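Local coordinates for protein endoglucanase A (Clostridium longisporum, PDB 6Q1I) that hydrolyses internal beta-1,4-glucosidic linkages in cellulose, lichenan and cereal beta-glucans, this chain being the family 5 catalytic part of a larger secreted cellulase, at residues M21-N26 against A348-Y353; Y209-S214 against S232-S237; Y260-E265 against E301-A306; G286-N291 against G327-L332; S295-A300 against S343-A348. One frame throughout, in Å; residues are numbered along the deposited sequence.

Contact 1. Residues M21-N26 against A348-Y353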
# COMPACT_ATOMS: atom_id res chain seq x y z
N MET A 21 14.30 0.67 -1.22
CA MET A 21 13.17 0.04 -0.54
C MET A 21 13.01 -1.45 -0.83
O MET A 21 12.33 -2.15 -0.08
CB MET A 21 11.88 0.80 -0.88
CG MET A 21 11.80 2.17 -0.22
SD MET A 21 10.42 3.16 -0.83
CE MET A 21 9.01 2.20 -0.29
N GLY A 22 13.61 -1.96 -1.90
CA GLY A 22 13.67 -3.39 -2.12
C GLY A 22 12.31 -4.01 -2.33
O GLY A 22 11.40 -3.40 -2.91
N VAL A 23 12.18 -5.26 -1.91
CA VAL A 23 10.90 -5.95 -1.87
C VAL A 23 10.32 -5.80 -0.47
O VAL A 23 11.04 -5.83 0.54
CB VAL A 23 11.01 -7.43 -2.31
CG1 VAL A 23 11.91 -8.26 -1.39
CG2 VAL A 23 9.64 -8.06 -2.42
N GLY A 24 9.00 -5.59 -0.41
CA GLY A 24 8.33 -5.26 0.83
C GLY A 24 7.16 -6.19 1.12
O GLY A 24 6.81 -7.07 0.32
N TRP A 25 6.55 -5.95 2.27
CA TRP A 25 5.50 -6.80 2.82
C TRP A 25 4.46 -5.93 3.50
O TRP A 25 4.82 -5.02 4.26
CB TRP A 25 6.16 -7.77 3.79
CG TRP A 25 5.29 -8.82 4.42
CD1 TRP A 25 5.02 -10.06 3.93
CD2 TRP A 25 4.62 -8.74 5.69
NE1 TRP A 25 4.23 -10.76 4.82
CE2 TRP A 25 3.96 -9.97 5.90
CE3 TRP A 25 4.52 -7.74 6.67
CZ2 TRP A 25 3.21 -10.22 7.04
CZ3 TRP A 25 3.77 -8.00 7.80
CH2 TRP A 25 3.12 -9.23 7.97
N ASN A 26 3.18 -6.18 3.20
CA ASN A 26 2.06 -5.48 3.83
C ASN A 26 1.54 -6.27 5.03
O ASN A 26 1.25 -7.46 4.91
CB ASN A 26 0.85 -5.37 2.89
CG ASN A 26 0.94 -4.23 1.91
OD1 ASN A 26 0.53 -3.11 2.22
ND2 ASN A 26 1.41 -4.52 0.70
N ALA A 348 11.21 -17.09 -3.51
CA ALA A 348 11.25 -16.51 -4.84
C ALA A 348 11.27 -14.98 -4.79
O ALA A 348 11.97 -14.34 -5.59
CB ALA A 348 10.06 -17.00 -5.66
N LEU A 349 10.51 -14.38 -3.88
CA LEU A 349 10.51 -12.93 -3.73
C LEU A 349 11.89 -12.42 -3.37
O LEU A 349 12.38 -11.44 -3.94
CB LEU A 349 9.50 -12.53 -2.66
CG LEU A 349 8.02 -12.70 -2.99
CD1 LEU A 349 7.16 -12.53 -1.74
CD2 LEU A 349 7.57 -11.72 -4.06
N ILE A 350 12.52 -13.06 -2.38
CA ILE A 350 13.83 -12.60 -1.92
C ILE A 350 14.88 -12.87 -2.99
O ILE A 350 15.78 -12.07 -3.21
CB ILE A 350 14.17 -13.25 -0.57
CG1 ILE A 350 13.09 -12.95 0.49
CG2 ILE A 350 15.55 -12.78 -0.09
CD1 ILE A 350 12.79 -11.48 0.69
N ARG A 351 14.77 -14.02 -3.67
CA ARG A 351 15.69 -14.33 -4.77
C ARG A 351 15.58 -13.27 -5.87
O ARG A 351 16.61 -12.86 -6.44
CB ARG A 351 15.39 -15.73 -5.31
CG ARG A 351 16.27 -16.17 -6.45
CD ARG A 351 16.11 -17.65 -6.74
NE ARG A 351 14.76 -18.05 -7.13
CZ ARG A 351 13.94 -18.81 -6.40
NH1 ARG A 351 14.30 -19.29 -5.22
NH2 ARG A 351 12.75 -19.11 -6.88
N GLY A 352 14.37 -12.82 -6.19
CA GLY A 352 14.22 -11.79 -7.20
C GLY A 352 14.90 -10.49 -6.81
O GLY A 352 15.51 -9.81 -7.64
N TYR A 353 14.81 -10.13 -5.52
CA TYR A 353 15.52 -8.96 -5.02
C TYR A 353 17.03 -9.14 -5.14
O TYR A 353 17.74 -8.27 -5.64
CB TYR A 353 15.10 -8.68 -3.57
CG TYR A 353 15.98 -7.63 -2.93
CD1 TYR A 353 15.83 -6.29 -3.23
CD2 TYR A 353 17.00 -8.00 -2.07
CE1 TYR A 353 16.66 -5.33 -2.68
CE2 TYR A 353 17.83 -7.05 -1.50
CZ TYR A 353 17.66 -5.72 -1.82
OH TYR A 353 18.49 -4.76 -1.29

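Contact 2. Residues Y209-S214 against S232-S237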
# COMPACT_ATOMS: atom_id res chain seq x y z
N TYR A 209 -6.17 7.24 -9.30
CA TYR A 209 -7.52 6.76 -9.03
C TYR A 209 -7.49 5.24 -8.91
O TYR A 209 -6.97 4.53 -9.79
CB TYR A 209 -8.46 7.21 -10.15
CG TYR A 209 -9.89 6.73 -10.03
CD1 TYR A 209 -10.90 7.57 -9.58
CD2 TYR A 209 -10.25 5.44 -10.42
CE1 TYR A 209 -12.22 7.13 -9.48
CE2 TYR A 209 -11.55 5.00 -10.32
CZ TYR A 209 -12.54 5.85 -9.86
OH TYR A 209 -13.85 5.41 -9.77
N ALA A 210 -8.05 4.73 -7.81
CA ALA A 210 -8.11 3.31 -7.48
C ALA A 210 -6.74 2.66 -7.35
O ALA A 210 -6.64 1.43 -7.29
CB ALA A 210 -8.97 2.52 -8.48
N ALA A 211 -5.68 3.46 -7.28
CA ALA A 211 -4.30 2.96 -7.39
C ALA A 211 -4.09 2.15 -8.66
O ALA A 211 -3.20 1.30 -8.74
CB ALA A 211 -3.84 2.20 -6.15
N SER A 212 -4.89 2.42 -9.69
CA SER A 212 -4.77 1.69 -10.93
C SER A 212 -3.58 2.18 -11.75
O SER A 212 -3.35 3.39 -11.89
CB SER A 212 -6.04 1.86 -11.76
OG SER A 212 -5.84 1.33 -13.06
N GLY A 213 -2.85 1.24 -12.33
CA GLY A 213 -1.80 1.54 -13.28
C GLY A 213 -2.26 1.59 -14.72
O GLY A 213 -1.41 1.59 -15.62
N SER A 214 -3.56 1.62 -14.99
CA SER A 214 -4.03 1.77 -16.35
C SER A 214 -3.53 3.08 -16.94
O SER A 214 -3.23 4.05 -16.22
CB SER A 214 -5.56 1.75 -16.39
OG SER A 214 -6.11 2.96 -15.88
N SER A 232 1.97 6.09 -6.27
CA SER A 232 1.57 4.78 -5.78
C SER A 232 0.62 4.11 -6.77
O SER A 232 -0.43 4.68 -7.10
CB SER A 232 0.85 4.92 -4.43
OG SER A 232 0.29 3.68 -4.02
N VAL A 233 0.96 2.90 -7.21
CA VAL A 233 0.04 2.04 -7.93
C VAL A 233 0.03 0.67 -7.27
O VAL A 233 0.98 0.27 -6.60
CB VAL A 233 0.33 1.92 -9.45
CG1 VAL A 233 0.23 3.27 -10.13
CG2 VAL A 233 1.70 1.30 -9.69
N HIS A 234 -1.08 -0.04 -7.46
CA HIS A 234 -1.22 -1.44 -7.07
C HIS A 234 -1.38 -2.25 -8.35
O HIS A 234 -2.07 -1.82 -9.27
CB HIS A 234 -2.42 -1.62 -6.14
CG HIS A 234 -2.30 -0.82 -4.88
ND1 HIS A 234 -3.35 -0.63 -4.02
CD2 HIS A 234 -1.25 -0.16 -4.35
CE1 HIS A 234 -2.96 0.13 -3.01
NE2 HIS A 234 -1.68 0.43 -3.19
N ALA A 235 -0.69 -3.39 -8.42
CA ALA A 235 -0.62 -4.12 -9.69
C ALA A 235 -0.56 -5.62 -9.39
O ALA A 235 0.50 -6.25 -9.36
CB ALA A 235 0.57 -3.65 -10.52
N TYR A 236 -1.75 -6.19 -9.18
CA TYR A 236 -1.92 -7.63 -9.00
C TYR A 236 -1.95 -8.24 -10.39
O TYR A 236 -3.00 -8.61 -10.93
CB TYR A 236 -3.20 -7.90 -8.23
CG TYR A 236 -3.18 -7.46 -6.79
CD1 TYR A 236 -3.61 -6.18 -6.41
CD2 TYR A 236 -2.76 -8.32 -5.79
CE1 TYR A 236 -3.61 -5.80 -5.09
CE2 TYR A 236 -2.77 -7.94 -4.47
CZ TYR A 236 -3.19 -6.69 -4.12
OH TYR A 236 -3.21 -6.33 -2.79
N SER A 237 -0.76 -8.38 -10.97
CA SER A 237 -0.64 -8.68 -12.38
C SER A 237 0.05 -10.01 -12.62
O SER A 237 0.94 -10.40 -11.85
CB SER A 237 0.16 -7.58 -13.07
OG SER A 237 -0.51 -6.34 -12.87
O HOH W 1 -2.14 -1.42 -12.02

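Contact 3. Residues Y260-E265 against E301-A306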
# COMPACT_ATOMS: atom_id res chain seq x y z
N TYR A 260 6.97 -11.00 -21.30
CA TYR A 260 6.94 -9.78 -22.10
C TYR A 260 5.85 -8.84 -21.62
O TYR A 260 6.06 -7.63 -21.50
CB TYR A 260 6.72 -10.14 -23.57
CG TYR A 260 6.53 -8.94 -24.46
CD1 TYR A 260 7.62 -8.22 -24.93
CD2 TYR A 260 5.26 -8.51 -24.83
CE1 TYR A 260 7.45 -7.11 -25.74
CE2 TYR A 260 5.08 -7.41 -25.64
CZ TYR A 260 6.18 -6.72 -26.09
OH TYR A 260 6.02 -5.62 -26.90
N SER A 261 4.66 -9.38 -21.36
CA SER A 261 3.54 -8.56 -20.93
C SER A 261 3.87 -7.84 -19.63
O SER A 261 3.56 -6.65 -19.47
CB SER A 261 2.30 -9.42 -20.77
OG SER A 261 1.90 -9.97 -22.00
N LEU A 262 4.47 -8.55 -18.68
CA LEU A 262 4.81 -7.91 -17.42
C LEU A 262 5.89 -6.86 -17.61
O LEU A 262 5.83 -5.78 -17.01
CB LEU A 262 5.20 -8.96 -16.38
CG LEU A 262 5.43 -8.46 -14.95
CD1 LEU A 262 4.23 -7.70 -14.41
CD2 LEU A 262 5.77 -9.62 -14.04
N ASP A 263 6.88 -7.15 -18.46
CA ASP A 263 7.93 -6.17 -18.73
C ASP A 263 7.36 -4.88 -19.31
O ASP A 263 7.74 -3.78 -18.90
CB ASP A 263 8.98 -6.77 -19.68
CG ASP A 263 9.87 -7.81 -19.02
OD1 ASP A 263 10.02 -7.78 -17.78
OD2 ASP A 263 10.43 -8.64 -19.75
N VAL A 264 6.44 -5.00 -20.28
CA VAL A 264 5.86 -3.80 -20.88
C VAL A 264 5.04 -3.02 -19.86
O VAL A 264 5.06 -1.78 -19.83
CB VAL A 264 5.02 -4.18 -22.12
CG1 VAL A 264 4.18 -3.01 -22.60
CG2 VAL A 264 5.95 -4.68 -23.24
N GLU A 265 4.31 -3.72 -19.00
CA GLU A 265 3.54 -3.06 -17.95
C GLU A 265 4.46 -2.29 -17.00
O GLU A 265 4.21 -1.11 -16.69
CB GLU A 265 2.72 -4.11 -17.20
CG GLU A 265 1.95 -3.57 -16.01
CD GLU A 265 1.13 -4.64 -15.29
OE1 GLU A 265 0.99 -5.76 -15.83
OE2 GLU A 265 0.66 -4.36 -14.17
N GLU A 301 9.29 -14.29 -8.46
CA GLU A 301 10.68 -13.98 -8.73
C GLU A 301 10.81 -13.04 -9.92
O GLU A 301 11.56 -12.06 -9.87
CB GLU A 301 11.51 -15.24 -8.98
CG GLU A 301 12.98 -14.87 -9.22
CD GLU A 301 13.88 -16.02 -9.58
OE1 GLU A 301 13.44 -17.18 -9.54
OE2 GLU A 301 15.06 -15.75 -9.89
N TYR A 302 10.10 -13.34 -11.00
CA TYR A 302 10.24 -12.53 -12.20
C TYR A 302 9.77 -11.10 -11.95
O TYR A 302 10.42 -10.14 -12.36
CB TYR A 302 9.47 -13.14 -13.36
CG TYR A 302 9.86 -12.51 -14.67
CD1 TYR A 302 10.90 -13.05 -15.43
CD2 TYR A 302 9.24 -11.36 -15.14
CE1 TYR A 302 11.29 -12.47 -16.61
CE2 TYR A 302 9.63 -10.78 -16.33
CZ TYR A 302 10.66 -11.34 -17.05
OH TYR A 302 11.08 -10.79 -18.24
N TYR A 303 8.64 -10.97 -11.25
CA TYR A 303 8.08 -9.65 -10.95
C TYR A 303 9.07 -8.81 -10.15
O TYR A 303 9.35 -7.66 -10.51
CB TYR A 303 6.77 -9.86 -10.19
CG TYR A 303 5.83 -8.69 -10.06
CD1 TYR A 303 6.23 -7.48 -9.49
CD2 TYR A 303 4.50 -8.81 -10.45
CE1 TYR A 303 5.35 -6.43 -9.35
CE2 TYR A 303 3.60 -7.76 -10.28
CZ TYR A 303 4.04 -6.57 -9.75
OH TYR A 303 3.17 -5.51 -9.59
N VAL A 304 9.60 -9.36 -9.06
CA VAL A 304 10.53 -8.58 -8.24
C VAL A 304 11.79 -8.23 -9.02
O VAL A 304 12.29 -7.11 -8.93
CB VAL A 304 10.84 -9.31 -6.92
CG1 VAL A 304 11.89 -8.55 -6.14
CG2 VAL A 304 9.59 -9.48 -6.08
N THR A 305 12.34 -9.19 -9.77
CA THR A 305 13.54 -8.91 -10.56
C THR A 305 13.28 -7.79 -11.56
O THR A 305 14.05 -6.84 -11.67
CB THR A 305 14.02 -10.16 -11.30
OG1 THR A 305 14.31 -11.21 -10.37
CG2 THR A 305 15.28 -9.87 -12.10
N ALA A 306 12.16 -7.88 -12.29
CA ALA A 306 11.85 -6.90 -13.32
C ALA A 306 11.59 -5.53 -12.71
O ALA A 306 12.03 -4.50 -13.25
CB ALA A 306 10.64 -7.36 -14.12

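Contact 4. Residues G286-N291 against G327-L332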
# COMPACT_ATOMS: atom_id res chain seq x y z
N GLY A 286 0.76 -9.38 -5.70
CA GLY A 286 0.69 -10.72 -5.17
C GLY A 286 -0.17 -11.60 -6.05
O GLY A 286 -0.68 -11.17 -7.08
N SER A 287 -0.30 -12.85 -5.62
CA SER A 287 -1.18 -13.82 -6.25
C SER A 287 -1.89 -14.64 -5.18
O SER A 287 -1.38 -14.82 -4.07
CB SER A 287 -0.41 -14.77 -7.18
OG SER A 287 0.54 -15.51 -6.43
N ILE A 288 -3.09 -15.10 -5.52
CA ILE A 288 -3.89 -15.92 -4.61
C ILE A 288 -3.58 -17.40 -4.77
O ILE A 288 -2.96 -17.83 -5.75
CB ILE A 288 -5.40 -15.64 -4.75
CG1 ILE A 288 -5.93 -16.10 -6.10
CG2 ILE A 288 -5.69 -14.15 -4.53
CD1 ILE A 288 -7.44 -15.99 -6.23
N ASN A 289 -4.02 -18.20 -3.79
CA ASN A 289 -3.70 -19.62 -3.74
C ASN A 289 -4.67 -20.42 -4.59
O ASN A 289 -5.79 -20.73 -4.16
CB ASN A 289 -3.76 -20.09 -2.29
CG ASN A 289 -3.48 -21.56 -2.14
OD1 ASN A 289 -3.06 -22.21 -3.09
ND2 ASN A 289 -3.71 -22.09 -0.95
N LYS A 290 -4.23 -20.79 -5.79
CA LYS A 290 -4.97 -21.70 -6.67
C LYS A 290 -4.29 -23.07 -6.74
O LYS A 290 -4.31 -23.73 -7.78
CB LYS A 290 -5.13 -21.10 -8.07
CG LYS A 290 -5.80 -19.74 -8.08
CD LYS A 290 -5.87 -19.13 -9.48
CE LYS A 290 -6.56 -17.78 -9.45
NZ LYS A 290 -6.58 -17.13 -10.79
N ASN A 291 -3.69 -23.50 -5.63
CA ASN A 291 -2.99 -24.79 -5.57
C ASN A 291 -1.97 -24.87 -6.70
O ASN A 291 -1.82 -25.89 -7.38
CB ASN A 291 -3.97 -25.97 -5.60
CG ASN A 291 -3.36 -27.24 -5.03
OD1 ASN A 291 -2.44 -27.19 -4.22
ND2 ASN A 291 -3.88 -28.39 -5.44
N GLY A 327 -11.01 -16.92 -2.65
CA GLY A 327 -10.58 -15.63 -3.16
C GLY A 327 -9.75 -14.87 -2.14
O GLY A 327 -9.87 -15.08 -0.94
N GLU A 328 -8.88 -14.00 -2.64
CA GLU A 328 -8.10 -13.07 -1.82
C GLU A 328 -7.17 -13.79 -0.85
O GLU A 328 -6.82 -13.27 0.21
CB GLU A 328 -9.01 -12.07 -1.09
CG GLU A 328 -9.81 -11.20 -2.05
CD GLU A 328 -8.95 -10.20 -2.81
OE1 GLU A 328 -8.44 -9.26 -2.17
OE2 GLU A 328 -8.76 -10.37 -4.04
N THR A 329 -6.71 -14.99 -1.23
CA THR A 329 -5.84 -15.79 -0.36
C THR A 329 -4.36 -15.50 -0.67
O THR A 329 -3.64 -16.31 -1.25
CB THR A 329 -6.18 -17.26 -0.51
OG1 THR A 329 -6.28 -17.59 -1.91
CG2 THR A 329 -7.48 -17.57 0.20
N PHE A 330 -3.92 -14.33 -0.21
CA PHE A 330 -2.59 -13.81 -0.47
C PHE A 330 -1.59 -14.14 0.65
O PHE A 330 -0.43 -13.72 0.59
CB PHE A 330 -2.64 -12.28 -0.65
CG PHE A 330 -3.38 -11.82 -1.90
CD1 PHE A 330 -2.77 -11.90 -3.14
CD2 PHE A 330 -4.64 -11.26 -1.82
CE1 PHE A 330 -3.41 -11.47 -4.28
CE2 PHE A 330 -5.29 -10.82 -2.96
CZ PHE A 330 -4.67 -10.92 -4.19
N GLY A 331 -2.01 -14.90 1.66
CA GLY A 331 -1.17 -15.08 2.83
C GLY A 331 0.12 -15.82 2.53
O GLY A 331 0.14 -16.83 1.82
N LEU A 332 1.21 -15.33 3.13
CA LEU A 332 2.52 -15.97 3.04
C LEU A 332 3.10 -16.35 4.39
O LEU A 332 3.63 -17.46 4.53
CB LEU A 332 3.53 -15.09 2.28
CG LEU A 332 3.30 -14.92 0.78
CD1 LEU A 332 4.41 -14.09 0.19
CD2 LEU A 332 3.20 -16.27 0.06

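Contact 5. Residues S295-A300 against S343-A348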
# COMPACT_ATOMS: atom_id res chain seq x y z
N SER A 295 3.86 -21.96 -10.21
CA SER A 295 3.63 -20.79 -11.05
C SER A 295 3.65 -19.50 -10.24
O SER A 295 4.18 -18.48 -10.71
CB SER A 295 2.28 -20.91 -11.77
OG SER A 295 2.36 -21.83 -12.84
N ARG A 296 3.08 -19.52 -9.04
CA ARG A 296 3.11 -18.33 -8.20
C ARG A 296 4.54 -17.93 -7.86
O ARG A 296 4.88 -16.74 -7.84
CB ARG A 296 2.32 -18.56 -6.91
CG ARG A 296 0.83 -18.77 -7.12
CD ARG A 296 0.15 -19.11 -5.82
NE ARG A 296 0.13 -17.98 -4.90
CZ ARG A 296 -0.04 -18.09 -3.58
NH1 ARG A 296 -0.20 -19.28 -3.03
NH2 ARG A 296 -0.07 -17.00 -2.82
N ALA A 297 5.40 -18.92 -7.61
CA ALA A 297 6.80 -18.62 -7.30
C ALA A 297 7.54 -18.08 -8.52
O ALA A 297 8.36 -17.18 -8.39
CB ALA A 297 7.50 -19.87 -6.76
N GLU A 298 7.28 -18.65 -9.70
CA GLU A 298 7.89 -18.12 -10.92
C GLU A 298 7.51 -16.66 -11.12
O GLU A 298 8.36 -15.82 -11.41
CB GLU A 298 7.46 -18.95 -12.13
CG GLU A 298 8.18 -20.28 -12.27
CD GLU A 298 8.03 -20.88 -13.66
OE1 GLU A 298 7.81 -22.10 -13.76
OE2 GLU A 298 8.14 -20.12 -14.64
N LEU A 299 6.22 -16.35 -10.98
CA LEU A 299 5.78 -14.96 -11.12
C LEU A 299 6.42 -14.07 -10.07
O LEU A 299 6.90 -12.98 -10.40
CB LEU A 299 4.25 -14.90 -11.03
CG LEU A 299 3.66 -13.49 -10.96
CD1 LEU A 299 4.00 -12.68 -12.20
CD2 LEU A 299 2.15 -13.56 -10.78
N ALA A 300 6.45 -14.52 -8.82
CA ALA A 300 7.02 -13.71 -7.74
C ALA A 300 8.47 -13.33 -8.05
O ALA A 300 8.85 -12.16 -7.91
CB ALA A 300 6.94 -14.48 -6.42
N SER A 343 6.75 -21.30 1.69
CA SER A 343 8.15 -20.90 1.74
C SER A 343 8.73 -20.71 0.34
O SER A 343 9.62 -19.87 0.16
CB SER A 343 8.98 -21.90 2.55
OG SER A 343 8.94 -23.18 1.96
N ASP A 344 8.25 -21.48 -0.65
CA ASP A 344 8.79 -21.34 -2.00
C ASP A 344 8.49 -19.97 -2.59
O ASP A 344 9.28 -19.45 -3.38
CB ASP A 344 8.24 -22.43 -2.93
CG ASP A 344 8.79 -23.83 -2.64
OD1 ASP A 344 9.83 -23.96 -1.97
OD2 ASP A 344 8.17 -24.79 -3.12
N ILE A 345 7.34 -19.39 -2.26
CA ILE A 345 7.00 -18.07 -2.77
C ILE A 345 7.82 -16.99 -2.07
O ILE A 345 8.38 -16.09 -2.71
CB ILE A 345 5.49 -17.79 -2.69
CG1 ILE A 345 4.71 -18.83 -3.51
CG2 ILE A 345 5.17 -16.37 -3.17
CD1 ILE A 345 3.21 -18.76 -3.33
N LYS A 346 7.93 -17.08 -0.74
CA LYS A 346 8.82 -16.18 -0.01
C LYS A 346 10.24 -16.25 -0.57
O LYS A 346 10.87 -15.22 -0.81
CB LYS A 346 8.78 -16.52 1.49
CG LYS A 346 9.75 -15.74 2.36
CD LYS A 346 11.13 -16.42 2.50
CE LYS A 346 11.03 -17.74 3.26
NZ LYS A 346 12.37 -18.34 3.51
N ASP A 347 10.74 -17.47 -0.78
CA ASP A 347 12.10 -17.62 -1.29
C ASP A 347 12.24 -16.97 -2.66
O ASP A 347 13.27 -16.37 -2.96
CB ASP A 347 12.48 -19.10 -1.38
CG ASP A 347 12.79 -19.72 -0.02
OD1 ASP A 347 12.98 -18.96 0.96
OD2 ASP A 347 12.83 -20.96 0.04
N ALA A 348 11.21 -17.09 -3.51
CA ALA A 348 11.25 -16.51 -4.84
C ALA A 348 11.27 -14.98 -4.79
O ALA A 348 11.97 -14.34 -5.59
CB ALA A 348 10.06 -17.00 -5.66

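Contact 1. Residues M21-N26 against A348-Y353
G22 meets the ring of Y353 first: its CA lies 3.6 Å from Y353 CE1 as the chain leaves helix 14-20. G22 is the residue at which helical geometry breaks, with a positive phi, and the bend brings backbone rather than side chain against the tyrosine. The ring reaches G22 because Y353 CG is anti to its own backbone N (chi1 170°), which brings ring atoms CD1 and CE1 near G22 CA. V23 then carries the apolar centre of the contact. It directs its CB toward the helix, and CG1, tucked between backbone N and carbonyl carbon, lies 3.9 Å from Y353 CB and equally 3.9 Å from I350 CD1. I350 starts off aslant to the strand, but its bent chain (chi2 -55°) brings CD1 back to V23 at roughly a right angle. The other branch, V23 CG2, passes L349 CB at 4.5 Å. This is the closing seam of a (β/α)8 barrel: strand 23-27 is the first of eight parallel strands, helix 343-356 is the last helix, and the two run nearly antiparallel (148°) with segment axes 9.2 Å apart. V23 therefore lies in the layer between barrel and helices, where V304 of helix 293-309 and F69 also touch it. At G24 the contact hands over to the sheet, whose backbone bonds to C314 and W316 join the first strand to the eighth. Beyond it, the amide of N26 is held by R73, the carbonyl of G283 and that of W316.

Contact 2. Residues Y209-S214 against S232-S237
The carbonyl oxygen of A211 receives the backbone N of H234 at 2.8 Å, nearly straight at 176° and lying in the carbonyl plane. The same oxygen has V233 CA at 3.4 Å, a CA-H...O contact that adds a second, weaker hold. It is presented to the strand by a type I' turn from Y209 to S212, which swings the chain off the end of strand 204-208 and leaves the methyl of A211 facing H234. That methyl sits over the centre of the imidazole, A211 CB being 3.6 Å from the centroid of the H234 ring in a CH-pi contact only 14° off the ring normal. A chi1 of -61° carries the H234 ring to the A211 side. A water bridges the two chains, accepting from G213 N and donating to H234 O, each at 2.8 Å. S212 OG takes the N-H of S214 in an ST turn just ahead of helix 215-219. The site is the C-terminal, catalytic end of the (β/α)8 barrel, where the loop after strand five turns back over the end of strand six. H234 ND1 is hydrogen-bonded to NE2 of Q160, an engineered residue at the position assigned by similarity to the proton donor, and the histidine packs on Q284, likewise engineered, at the presumed nucleophile position. The backbone bond thus anchors the residue, while the A211 methyl and the bond to Q160 probably restrict rotation of the imidazole, consistent with a framework that holds it beside both catalytic positions.

Contact 3. Residues Y260-E265 against E301-A306
One polar bond joins the two helices across the contact, the phenol of Y302 giving its proton to the carboxylate of D263, with Y302 OH 2.7 Å from D263 OD2. The oxygen is met on its syn side, with the phenol 22° out of the carboxylate plane. The carboxylate does not lie flat on the ring: the two planes are 36° apart, and D263 OD1 comes in at the ring edge, 3.4 Å from Y302 CE2. D263 sets out aslant to the neighbouring helix and turns its end inward; Y302, with CG anti to the backbone N, reaches across to it. OD1 of D263 also rests 3.7 Å from A306 CB, and R310 offers it a further, long and weak ion pair. The apolar contacts belong to L262, whose CD2 wedges between the two tyrosines. It touches Y303 CD2 at 3.9 Å and the backbone at Y303 CA at the same distance, while Y302 CD2 lies 4.0 Å from it at the edge of that ring. Its twin CD1 lies 4.1 Å from Y303 CD2. Y303 itself is fixed at its far end, since its hydroxyl is hydrogen-bonded to the carbonyl of A235 and its ring stacks with F285. D263 and Y302 are partly exposed, whereas L262 and Y303 are buried. Helices 256-275 and 293-309, whose segments cross at -32° with axes 10.5 Å apart, are the consecutive outer helices before and after strand 280-285, an alpha-beta-alpha unit of the (β/α)8 barrel.

Contact 4. Residues G286-N291 against G327-L332
On the catalytic rim of the (β/α)8 barrel, the loop after strand seven meets the loop after strand eight, with I288 resting on F330 and T329. I288 CG2 stands over one face of the phenylalanine, 3.6 Å from the centroid of the F330 ring and 18° off its normal, a CH-pi contact shifted toward the rim and bringing CG2 within 3.4 Å of F330 CZ. G286 C comes to the edge of the same ring, 3.7 Å from F330 CE1, and S287 O closely approaches F330 CD1. Y236 meets the ring from the loop after strand six. F330 and Q284, the engineered residue at the presumed nucleophile position, are about 7 Å apart between side chains at their nearest, consistent with this packing forming part of the wall of the active-site end. Polar chemistry gathers at T329. The N-H of N289 is forked: one bond goes to T329 OG1 at 3.0 Å and a weak, bent one to T329 O at 3.2 Å. A chi1 of 47° turns T329 OG1 toward N289 N, and this hydroxyl is also hydrogen-bonded to the carbonyl of K326. Past the contact, N289 OD1 closes an Asx turn by accepting N291 N at 2.9 Å.

Contact 5. Residues S295-A300 against S343-A348
I345 CD1 lies over the centre of one guanidinium face of R296, with R296 CZ 3.3 Å away. The bend at chi3 (69°) brings the guanidinium over this methyl, I345 CD1, which already touches R296 CB at 3.7 Å. Beside this pair the helices meet through small residues. A348 CB presses on the backbone at 3.2 Å from A297 O, a tight fit, and meets A300 CB at 4.1 Å. A297 CB in turn lies 3.8 Å from D344 O, while I345 CG2 fills the inner side against A300 CB at 4.2 Å. Alanine methyls set against backbone carbonyls let the segment axes come within 8.2 Å and run almost parallel, 14° apart. Farther out, the arginine is positioned by its NH2, hydrogen-bonded to the carbonyl of S287, and by a cation-pi contact with F342. W316 of the eighth strand underlies both R296 and I345. Helices 293-309 and 343-356 are the last two of the (β/α)8 barrel; side by side on its outer surface, they flank strand 314-318 in the usual alpha-beta-alpha succession.

All five contacts are mainly buried, but contacts 3 and 5 lie farther out, their centres about 19 and 20 Å from the chain's centre, against about 10 Å for contact 2. Contacts 3 and 5 join outer helices, sharing helix 293-309; contact 1 sets a barrel strand against helix 343-356, which contact 5 also uses. Contact 1 is apolar, contact 5 relies on small residues, and contact 3 adds a phenol-carboxylate bond. The salt bridge R351 to E301 ties contact 1 to contact 3. At the catalytic end, contact 2 sets a turn against a strand end through a backbone bond, contact 4 joins two loops through a threonine hydroxyl, and both add CH-pi packing.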